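Local atomic coordinates of putative oxidoreductase (Pseudomonas putida, PDB entry 3L6D), a protein that probably binds NADP and carries out an oxidation or reduction, as relatives among the 6-phosphogluconate dehydrogenases and reductive aminases do. Residues 141-146 with 162-167; 198-203 with 257-262; 34-39 with 54-59. One frame throughout, in Å; residues are numbered along the deposited sequence.

How the interactions relate
Interactions 1 and 3 are parallel strand pairs at the two outermost ends of one Rossmann-type sheet, about 25 Å apart between centres, whereas interaction 2 joins two helix ends in the C-terminal helical domain, some 43 Å from interaction 1 and 54 Å from interaction 3. Strand 163-166 runs on almost directly into helix 169-199, so the chain passes from interaction 1 toward interaction 2. The strand pairs are partly buried and rest on backbone hydrogen bonds, supplemented in interaction 1 by a polar side-chain cluster and in interaction 3 by apolar and CH-pi contacts. Interaction 2 is a surface contact with one hydrogen bond, near the second subunit.

Interaction 1. Residues 141-146 with 162-167; sequences SIHTGD and GHTVFL
S141 to T144 lie alongside T164 to L167 as parallel beta strands at one border of the mixed sheet in the Rossmann-type NAD-binding domain, where 163-166 is the last strand of the chain. Helices 147-152 and 154-157 connect the two in a beta-alpha-beta crossover. Bonding is strong around H143, whose N-H gives a 2.8 Å bond to V165 O and whose carbonyl O accepts L167 N. It is looser at S141, where V165 N reaches S141 O over 3.3 Å in a bent bond (140°).

On the side of the sheet with S141, H143 and T164, a threonine suits its place because its hydroxyl can serve two partners. T164 OG1 lies 2.7 Å from S141 OG and 2.8 Å from H143 ND1, meeting the imidazole in its plane at the edge. With NE2 bonded to Y100 OH, the ring is held at both nitrogens, which is likely to fix its rotation.

The phenyl of F166 leaves the same face with CG anti to the backbone N (chi1 -176°), which carries it along the neighbouring strand: CE1 comes 3.4 Å from T144 C and CZ 3.5 Å from G145 O, the latter at the ring edge. F150 meets both this ring and that of H143. Replacing F166 with an alanine takes away the ring, which would probably open a gap beside T144 and G145 and leave F150 without one of its aromatic neighbours. Farther along, the side chain of T144 closes the pairing: its OG1 donates to the backbone L167 O over 2.8 Å.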
loop_
_atom_site.group_PDB
_atom_site.type_symbol
_atom_site.label_atom_id
_atom_site.label_comp_id
_atom_site.label_asym_id
_atom_site.label_seq_id
_atom_site.Cartn_x
_atom_site.Cartn_y
_atom_site.Cartn_z
ATOM N N SER B 141 -0.931 -17.525 4.388
ATOM C CA SER B 141 -2.250 -18.140 4.505
ATOM C C SER B 141 -2.719 -17.994 5.940
ATOM O O SER B 141 -1.918 -17.769 6.812
ATOM C CB SER B 141 -2.210 -19.637 4.118
ATOM O OG SER B 141 -1.202 -20.272 4.900
ATOM N N ILE B 142 -4.017 -18.146 6.167
ATOM C CA ILE B 142 -4.585 -18.130 7.508
ATOM C C ILE B 142 -5.349 -19.437 7.643
ATOM O O ILE B 142 -5.989 -19.835 6.698
ATOM C CB ILE B 142 -5.618 -16.959 7.608
ATOM C CG1 ILE B 142 -4.922 -15.599 7.483
ATOM C CG2 ILE B 142 -6.380 -17.038 8.935
ATOM C CD1 ILE B 142 -5.891 -14.469 7.031
ATOM N N HIS B 143 -5.248 -20.123 8.785
ATOM C CA HIS B 143 -5.985 -21.369 9.011
ATOM C C HIS B 143 -6.739 -21.291 10.312
ATOM O O HIS B 143 -6.340 -20.538 11.223
ATOM C CB HIS B 143 -4.994 -22.553 9.039
ATOM C CG HIS B 143 -4.417 -22.869 7.691
ATOM N ND1 HIS B 143 -3.202 -22.359 7.258
ATOM C CD2 HIS B 143 -4.907 -23.603 6.665
ATOM C CE1 HIS B 143 -2.974 -22.773 6.021
ATOM N NE2 HIS B 143 -3.997 -23.528 5.641
ATOM N N THR B 144 -7.872 -22.001 10.392
ATOM C CA THR B 144 -8.676 -22.004 11.603
ATOM C C THR B 144 -9.339 -23.396 11.692
ATOM O O THR B 144 -9.088 -24.234 10.822
ATOM C CB THR B 144 -9.714 -20.825 11.630
ATOM O OG1 THR B 144 -10.310 -20.757 12.928
ATOM C CG2 THR B 144 -10.791 -20.954 10.586
ATOM N N GLY B 145 -10.157 -23.641 12.717
ATOM C CA GLY B 145 -10.841 -24.934 12.898
ATOM C C GLY B 145 -10.138 -25.733 13.983
ATOM O O GLY B 145 -10.101 -25.318 15.134
ATOM N N ASP B 146 -9.505 -26.838 13.590
ATOM C CA ASP B 146 -8.886 -27.777 14.521
ATOM C C ASP B 146 -7.396 -27.492 14.652
ATOM O O ASP B 146 -6.601 -27.790 13.741
ATOM C CB ASP B 146 -9.133 -29.199 13.996
ATOM C CG ASP B 146 -8.753 -30.296 14.993
ATOM O OD1 ASP B 146 -7.588 -30.402 15.461
ATOM O OD2 ASP B 146 -9.649 -31.109 15.270
ATOM N N GLY B 162 4.470 -19.859 2.184
ATOM C CA GLY B 162 5.563 -19.897 3.128
ATOM C C GLY B 162 5.268 -19.437 4.544
ATOM O O GLY B 162 5.903 -19.905 5.476
ATOM N N HIS B 163 4.327 -18.525 4.726
ATOM C CA HIS B 163 4.062 -18.022 6.066
ATOM C C HIS B 163 2.624 -18.405 6.362
ATOM O O HIS B 163 1.773 -18.276 5.498
ATOM C CB HIS B 163 4.180 -16.492 6.131
ATOM C CG HIS B 163 5.559 -15.972 5.829
ATOM N ND1 HIS B 163 6.518 -15.753 6.806
ATOM C CD2 HIS B 163 6.135 -15.629 4.655
ATOM C CE1 HIS B 163 7.618 -15.288 6.238
ATOM N NE2 HIS B 163 7.412 -15.204 4.938
ATOM N N THR B 164 2.371 -18.955 7.533
ATOM C CA THR B 164 1.003 -19.290 7.874
ATOM C C THR B 164 0.703 -18.899 9.314
ATOM O O THR B 164 1.611 -18.685 10.096
ATOM C CB THR B 164 0.638 -20.750 7.546
ATOM O OG1 THR B 164 -0.808 -20.841 7.545
ATOM C CG2 THR B 164 1.261 -21.737 8.563
ATOM N N VAL B 165 -0.567 -18.721 9.650
ATOM C CA VAL B 165 -0.915 -18.427 11.040
ATOM C C VAL B 165 -2.237 -19.173 11.316
ATOM O O VAL B 165 -3.112 -19.257 10.450
ATOM C CB VAL B 165 -1.010 -16.871 11.300
ATOM C CG1 VAL B 165 -2.200 -16.237 10.490
ATOM C CG2 VAL B 165 -1.179 -16.575 12.770
ATOM N N PHE B 166 -2.346 -19.766 12.494
ATOM C CA PHE B 166 -3.615 -20.282 12.940
ATOM C C PHE B 166 -4.217 -19.272 13.917
ATOM O O PHE B 166 -3.568 -18.818 14.875
ATOM C CB PHE B 166 -3.424 -21.670 13.598
ATOM C CG PHE B 166 -4.716 -22.321 14.012
ATOM C CD1 PHE B 166 -5.330 -23.265 13.186
ATOM C CD2 PHE B 166 -5.317 -21.993 15.224
ATOM C CE1 PHE B 166 -6.507 -23.857 13.556
ATOM C CE2 PHE B 166 -6.525 -22.580 15.592
ATOM C CZ PHE B 166 -7.119 -23.492 14.762
ATOM N N LEU B 167 -5.484 -18.955 13.694
ATOM C CA LEU B 167 -6.246 -18.187 14.636
ATOM C C LEU B 167 -7.535 -18.965 14.944
ATOM O O LEU B 167 -8.030 -19.711 14.078
ATOM C CB LEU B 167 -6.613 -16.817 14.011
ATOM C CG LEU B 167 -5.424 -15.893 13.744
ATOM C CD1 LEU B 167 -5.885 -14.744 12.874
ATOM C CD2 LEU B 167 -4.903 -15.413 15.098
#

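Interaction 2. Residues 198-203 with 257-262; sequences DRFGLP and HAQGVW
Q259 lies across F200 and reaches on to the backbone of R199, joining the ends of helices 169-199 and 242-259. Its CG is 3.7 Å from the centroid of the F200 ring, almost on the ring normal, so a methylene C-H points into the pi face. The chain then bends (chi2 62°) and brings the carboxamide over the rim of the same ring, the two planes only 19° apart. From there NE2 donates to R199 O over a short 2.6 Å, with the N-H pointing well at the oxygen (159°) and the acceptor close to the amide plane. A glutamine fits this place because its methylenes can lie on an aromatic face while its amide supplies a donor for a carbonyl at a helix end.

R199 and V261 pass each other in opposite directions. V261 CG1 nestles against the arginine's aliphatic part, 3.4 Å from R199 CB and 3.5 Å from R199 CD, a close fit that uses the long chain as an apolar surface. Beyond it, the guanidinium spreads beside the 260-262 backbone, with G260 O over one face, 3.8 Å from R199 NE.

The second subunit lies close by: R199 packs on its F293, F200 on its A174, and W262 makes a cation-pi contact with R275 of that chain. Each segment turns out of its helix at a glycine with positive phi, which avoids the clash a side chain would make there: G201 N bonds back to D198 O (2.9 Å) and G260 N to H257 O (2.8 Å). Paired Schellman motifs thus close two neighbouring helices of the helical C-terminal domain, which belongs to the reductive aminase-like family.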
loop_
_atom_site.group_PDB
_atom_site.type_symbol
_atom_site.label_atom_id
_atom_site.label_comp_id
_atom_site.label_asym_id
_atom_site.label_seq_id
_atom_site.Cartn_x
_atom_site.Cartn_y
_atom_site.Cartn_z
ATOM N N ASP B 198 -4.415 10.187 -15.854
ATOM C CA ASP B 198 -4.866 10.273 -17.246
ATOM C C ASP B 198 -5.612 11.560 -17.558
ATOM O O ASP B 198 -5.383 12.197 -18.612
ATOM C CB ASP B 198 -5.728 9.067 -17.597
ATOM C CG ASP B 198 -6.342 9.179 -18.966
ATOM O OD1 ASP B 198 -5.664 8.796 -19.932
ATOM O OD2 ASP B 198 -7.487 9.674 -19.069
ATOM N N ARG B 199 -6.501 11.956 -16.654
ATOM C CA ARG B 199 -7.290 13.166 -16.864
ATOM C C ARG B 199 -6.416 14.425 -16.818
ATOM O O ARG B 199 -6.824 15.498 -17.276
ATOM C CB ARG B 199 -8.445 13.255 -15.855
ATOM C CG ARG B 199 -9.672 12.369 -16.169
ATOM C CD ARG B 199 -10.945 13.046 -15.647
ATOM N NE ARG B 199 -12.193 12.537 -16.228
ATOM C CZ ARG B 199 -12.985 11.625 -15.662
ATOM N NH1 ARG B 199 -12.684 11.084 -14.478
ATOM N NH2 ARG B 199 -14.096 11.245 -16.280
ATOM N N PHE B 200 -5.218 14.278 -16.257
ATOM C CA PHE B 200 -4.216 15.335 -16.231
ATOM C C PHE B 200 -3.326 15.317 -17.487
ATOM O O PHE B 200 -2.479 16.174 -17.652
ATOM C CB PHE B 200 -3.337 15.190 -14.960
ATOM C CG PHE B 200 -3.963 15.770 -13.725
ATOM C CD1 PHE B 200 -4.619 14.953 -12.799
ATOM C CD2 PHE B 200 -3.937 17.143 -13.498
ATOM C CE1 PHE B 200 -5.224 15.492 -11.658
ATOM C CE2 PHE B 200 -4.530 17.703 -12.341
ATOM C CZ PHE B 200 -5.167 16.878 -11.426
ATOM N N GLY B 201 -3.493 14.329 -18.345
ATOM C CA GLY B 201 -2.652 14.167 -19.535
ATOM C C GLY B 201 -1.390 13.357 -19.247
ATOM O O GLY B 201 -0.439 13.369 -20.041
ATOM N N LEU B 202 -1.383 12.648 -18.113
ATOM C CA LEU B 202 -0.298 11.732 -17.772
ATOM C C LEU B 202 -0.690 10.315 -18.208
ATOM O O LEU B 202 -1.559 9.704 -17.600
ATOM C CB LEU B 202 0.013 11.767 -16.262
ATOM C CG LEU B 202 0.184 13.140 -15.587
ATOM C CD1 LEU B 202 0.485 12.985 -14.138
ATOM C CD2 LEU B 202 1.263 14.031 -16.284
ATOM N N PRO B 203 -0.027 9.776 -19.237
ATOM C CA PRO B 203 -0.526 8.505 -19.748
ATOM C C PRO B 203 -0.302 7.362 -18.767
ATOM O O PRO B 203 0.794 7.198 -18.201
ATOM C CB PRO B 203 0.260 8.291 -21.055
ATOM C CG PRO B 203 1.462 9.160 -20.956
ATOM C CD PRO B 203 1.258 10.172 -19.846
ATOM N N HIS B 257 -10.819 17.730 -8.120
ATOM C CA HIS B 257 -12.147 18.238 -8.515
ATOM C C HIS B 257 -12.066 19.255 -9.673
ATOM O O HIS B 257 -12.802 19.119 -10.657
ATOM C CB HIS B 257 -12.911 18.807 -7.294
ATOM C CG HIS B 257 -13.522 17.752 -6.403
ATOM N ND1 HIS B 257 -14.815 17.840 -5.917
ATOM C CD2 HIS B 257 -13.020 16.586 -5.917
ATOM C CE1 HIS B 257 -15.078 16.779 -5.169
ATOM N NE2 HIS B 257 -14.002 16.007 -5.147
ATOM N N ALA B 258 -11.174 20.249 -9.569
ATOM C CA ALA B 258 -10.966 21.218 -10.667
ATOM C C ALA B 258 -10.635 20.534 -12.008
ATOM O O ALA B 258 -11.047 21.004 -13.058
ATOM C CB ALA B 258 -9.899 22.277 -10.314
ATOM N N GLN B 259 -9.904 19.421 -11.972
ATOM C CA GLN B 259 -9.569 18.720 -13.217
ATOM C C GLN B 259 -10.755 17.908 -13.728
ATOM O O GLN B 259 -10.734 17.408 -14.866
ATOM C CB GLN B 259 -8.288 17.870 -13.046
ATOM C CG GLN B 259 -7.629 17.318 -14.337
ATOM C CD GLN B 259 -7.128 18.390 -15.343
ATOM O OE1 GLN B 259 -6.925 19.546 -14.987
ATOM N NE2 GLN B 259 -6.937 17.981 -16.616
ATOM N N GLY B 260 -11.798 17.771 -12.904
ATOM C CA GLY B 260 -12.999 17.028 -13.312
ATOM C C GLY B 260 -12.919 15.518 -13.102
ATOM O O GLY B 260 -13.753 14.754 -13.623
ATOM N N VAL B 261 -11.931 15.075 -12.327
ATOM C CA VAL B 261 -11.769 13.643 -12.062
ATOM C C VAL B 261 -12.740 13.140 -10.987
ATOM O O VAL B 261 -13.034 13.851 -10.020
ATOM C CB VAL B 261 -10.301 13.263 -11.692
ATOM C CG1 VAL B 261 -9.325 13.935 -12.620
ATOM C CG2 VAL B 261 -9.982 13.654 -10.291
ATOM N N TRP B 262 -13.219 11.912 -11.176
ATOM C CA TRP B 262 -14.065 11.211 -10.214
ATOM C C TRP B 262 -13.150 10.393 -9.326
ATOM O O TRP B 262 -12.463 9.474 -9.788
ATOM C CB TRP B 262 -15.019 10.268 -10.941
ATOM C CG TRP B 262 -15.983 9.486 -10.067
ATOM C CD1 TRP B 262 -16.870 9.989 -9.157
ATOM C CD2 TRP B 262 -16.171 8.055 -10.066
ATOM N NE1 TRP B 262 -17.602 8.957 -8.583
ATOM C CE2 TRP B 262 -17.190 7.766 -9.121
ATOM C CE3 TRP B 262 -15.583 7.000 -10.772
ATOM C CZ2 TRP B 262 -17.627 6.466 -8.861
ATOM C CZ3 TRP B 262 -16.016 5.693 -10.502
ATOM C CH2 TRP B 262 -17.029 5.447 -9.555
#

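Interaction 3. Residues 34-39 with 54-59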
loop_
_atom_site.group_PDB
_atom_site.type_symbol
_atom_site.label_atom_id
_atom_site.label_comp_id
_atom_site.label_asym_id
_atom_site.label_seq_id
_atom_site.Cartn_x
_atom_site.Cartn_y
_atom_site.Cartn_z
ATOM N N ARG B 34 3.879 -36.988 -2.605
ATOM C CA ARG B 34 3.193 -37.994 -3.363
ATOM C C ARG B 34 1.747 -37.505 -3.258
ATOM O O ARG B 34 1.225 -37.356 -2.119
ATOM C CB ARG B 34 3.328 -39.339 -2.670
ATOM C CG ARG B 34 4.809 -39.879 -2.642
ATOM C CD ARG B 34 4.936 -41.035 -1.658
ATOM N NE ARG B 34 4.701 -40.610 -0.264
ATOM C CZ ARG B 34 4.533 -41.446 0.766
ATOM N NH1 ARG B 34 4.566 -42.792 0.585
ATOM N NH2 ARG B 34 4.352 -40.946 1.987
ATOM N N VAL B 35 1.156 -37.181 -4.402
ATOM C CA VAL B 35 -0.202 -36.533 -4.421
ATOM C C VAL B 35 -1.235 -37.402 -5.138
ATOM O O VAL B 35 -1.009 -37.849 -6.274
ATOM C CB VAL B 35 -0.142 -35.145 -5.130
ATOM C CG1 VAL B 35 -1.516 -34.396 -5.016
ATOM C CG2 VAL B 35 0.989 -34.243 -4.575
ATOM N N ALA B 36 -2.393 -37.592 -4.496
ATOM C CA ALA B 36 -3.492 -38.276 -5.122
ATOM C C ALA B 36 -4.595 -37.252 -5.348
ATOM O O ALA B 36 -4.715 -36.293 -4.590
ATOM C CB ALA B 36 -3.973 -39.435 -4.231
ATOM N N ILE B 37 -5.348 -37.426 -6.433
ATOM C CA ILE B 37 -6.374 -36.423 -6.827
ATOM C C ILE B 37 -7.653 -37.108 -7.224
ATOM O O ILE B 37 -7.680 -38.314 -7.604
ATOM C CB ILE B 37 -5.909 -35.524 -8.021
ATOM C CG1 ILE B 37 -5.682 -36.405 -9.274
ATOM C CG2 ILE B 37 -4.632 -34.647 -7.621
ATOM C CD1 ILE B 37 -5.445 -35.614 -10.546
ATOM N N TRP B 38 -8.729 -36.320 -7.165
ATOM C CA TRP B 38 -10.006 -36.741 -7.713
ATOM C C TRP B 38 -10.678 -35.472 -8.177
ATOM O O TRP B 38 -10.543 -34.429 -7.557
ATOM C CB TRP B 38 -10.896 -37.432 -6.660
ATOM C CG TRP B 38 -12.267 -37.816 -7.221
ATOM C CD1 TRP B 38 -12.622 -38.993 -7.831
ATOM C CD2 TRP B 38 -13.427 -36.990 -7.245
ATOM N NE1 TRP B 38 -13.954 -38.952 -8.219
ATOM C CE2 TRP B 38 -14.466 -37.732 -7.867
ATOM C CE3 TRP B 38 -13.696 -35.702 -6.785
ATOM C CZ2 TRP B 38 -15.749 -37.204 -8.060
ATOM C CZ3 TRP B 38 -14.978 -35.172 -6.989
ATOM C CH2 TRP B 38 -15.977 -35.926 -7.616
ATOM N N ASN B 39 -11.392 -35.581 -9.287
ATOM C CA ASN B 39 -12.206 -34.521 -9.769
ATOM C C ASN B 39 -13.221 -34.987 -10.781
ATOM O O ASN B 39 -13.385 -36.187 -11.019
ATOM C CB ASN B 39 -11.345 -33.507 -10.475
ATOM C CG ASN B 39 -11.980 -32.174 -10.499
ATOM O OD1 ASN B 39 -12.061 -31.524 -9.475
ATOM N ND2 ASN B 39 -12.480 -31.765 -11.654
ATOM N N HIS B 54 -1.562 -39.328 -8.696
ATOM C CA HIS B 54 -2.288 -40.601 -8.799
ATOM C C HIS B 54 -3.767 -40.236 -8.896
ATOM O O HIS B 54 -4.286 -39.569 -8.012
ATOM C CB HIS B 54 -2.090 -41.433 -7.536
ATOM C CG HIS B 54 -2.963 -42.648 -7.473
ATOM N ND1 HIS B 54 -2.645 -43.827 -8.118
ATOM C CD2 HIS B 54 -4.150 -42.864 -6.855
ATOM C CE1 HIS B 54 -3.598 -44.719 -7.899
ATOM N NE2 HIS B 54 -4.526 -44.158 -7.141
ATOM N N LEU B 55 -4.431 -40.662 -9.959
ATOM C CA LEU B 55 -5.870 -40.432 -10.098
ATOM C C LEU B 55 -6.642 -41.506 -9.326
ATOM O O LEU B 55 -6.435 -42.727 -9.540
ATOM C CB LEU B 55 -6.252 -40.490 -11.598
ATOM C CG LEU B 55 -7.726 -40.311 -11.937
ATOM C CD1 LEU B 55 -8.224 -38.942 -11.441
ATOM C CD2 LEU B 55 -7.923 -40.518 -13.480
ATOM N N CYS B 56 -7.531 -41.070 -8.444
ATOM C CA CYS B 56 -8.336 -41.988 -7.638
ATOM C C CYS B 56 -9.696 -42.151 -8.294
ATOM O O CYS B 56 -10.180 -41.259 -8.980
ATOM C CB CYS B 56 -8.567 -41.444 -6.213
ATOM S SG CYS B 56 -7.075 -41.193 -5.210
ATOM N N GLU B 57 -10.331 -43.275 -8.021
ATOM C CA GLU B 57 -11.625 -43.588 -8.647
ATOM C C GLU B 57 -12.811 -42.825 -8.016
ATOM O O GLU B 57 -13.883 -42.666 -8.642
ATOM C CB GLU B 57 -11.849 -45.105 -8.625
ATOM C CG GLU B 57 -12.130 -45.720 -7.246
ATOM C CD GLU B 57 -12.316 -47.242 -7.313
ATOM O OE1 GLU B 57 -12.369 -47.793 -8.431
ATOM O OE2 GLU B 57 -12.400 -47.883 -6.232
ATOM N N SER B 58 -12.622 -42.335 -6.796
ATOM C CA SER B 58 -13.747 -41.742 -6.064
ATOM C C SER B 58 -13.232 -40.787 -5.004
ATOM O O SER B 58 -12.039 -40.847 -4.647
ATOM C CB SER B 58 -14.556 -42.829 -5.352
ATOM O OG SER B 58 -13.772 -43.529 -4.415
ATOM N N VAL B 59 -14.149 -39.951 -4.491
ATOM C CA VAL B 59 -13.895 -39.155 -3.273
ATOM C C VAL B 59 -13.408 -40.032 -2.112
ATOM O O VAL B 59 -12.386 -39.734 -1.506
ATOM C CB VAL B 59 -15.121 -38.328 -2.847
ATOM C CG1 VAL B 59 -14.848 -37.567 -1.524
ATOM C CG2 VAL B 59 -15.534 -37.360 -3.980
#
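The beta-alpha-beta unit of strand 35-38, helix 42-50 and strand 54-55 closes here, as its two strands pair in parallel at the border of the Rossmann-type sheet, A36 beside H54 and I37 beside L55. Three backbone hydrogen bonds, each 2.9 Å long, zip them together: H54 N to V35 O, nearly straight at 168°, then I37 N to H54 O and C56 N to I37 O.

An alanine suits position 36 because its small methyl lets C56 SG come up to 3.7 Å from A36 CB. The same sulfur lies in the plane of the H54 imidazole, at its edge; the ring of F10, from outside the pair, meets that imidazole with the planes about 40° apart. On the reverse face, I37 CG1 stands 4.2 Å from L55 CD1. I37 also touches L48, and L55 touches V49, so apolar side chains suit the face that helix 42-50 covers.

W38 carries the far end. With CG anti to the backbone N (chi1 177°), its indole swings over the turn after strand 54-55. V59 CG2 sits 3.7 Å from the centroid of the six-membered ring, 8° off the normal, in a CH-pi contact, while S58 C lies over the same ring system, 3.4 Å from W38 CD1. S58 itself caps helix 59-65, its OG bonded to A61 N, so the tryptophan covers a helix start.

Just beyond, N39 OD1 takes the N-H of L17, in the turn after strand 12-15, whose glycines fit a dinucleotide-binding pattern. Two parallel strands joined through a helix, here at the sheet's border, are the repeating beta-alpha-beta element of Rossmann-type folds.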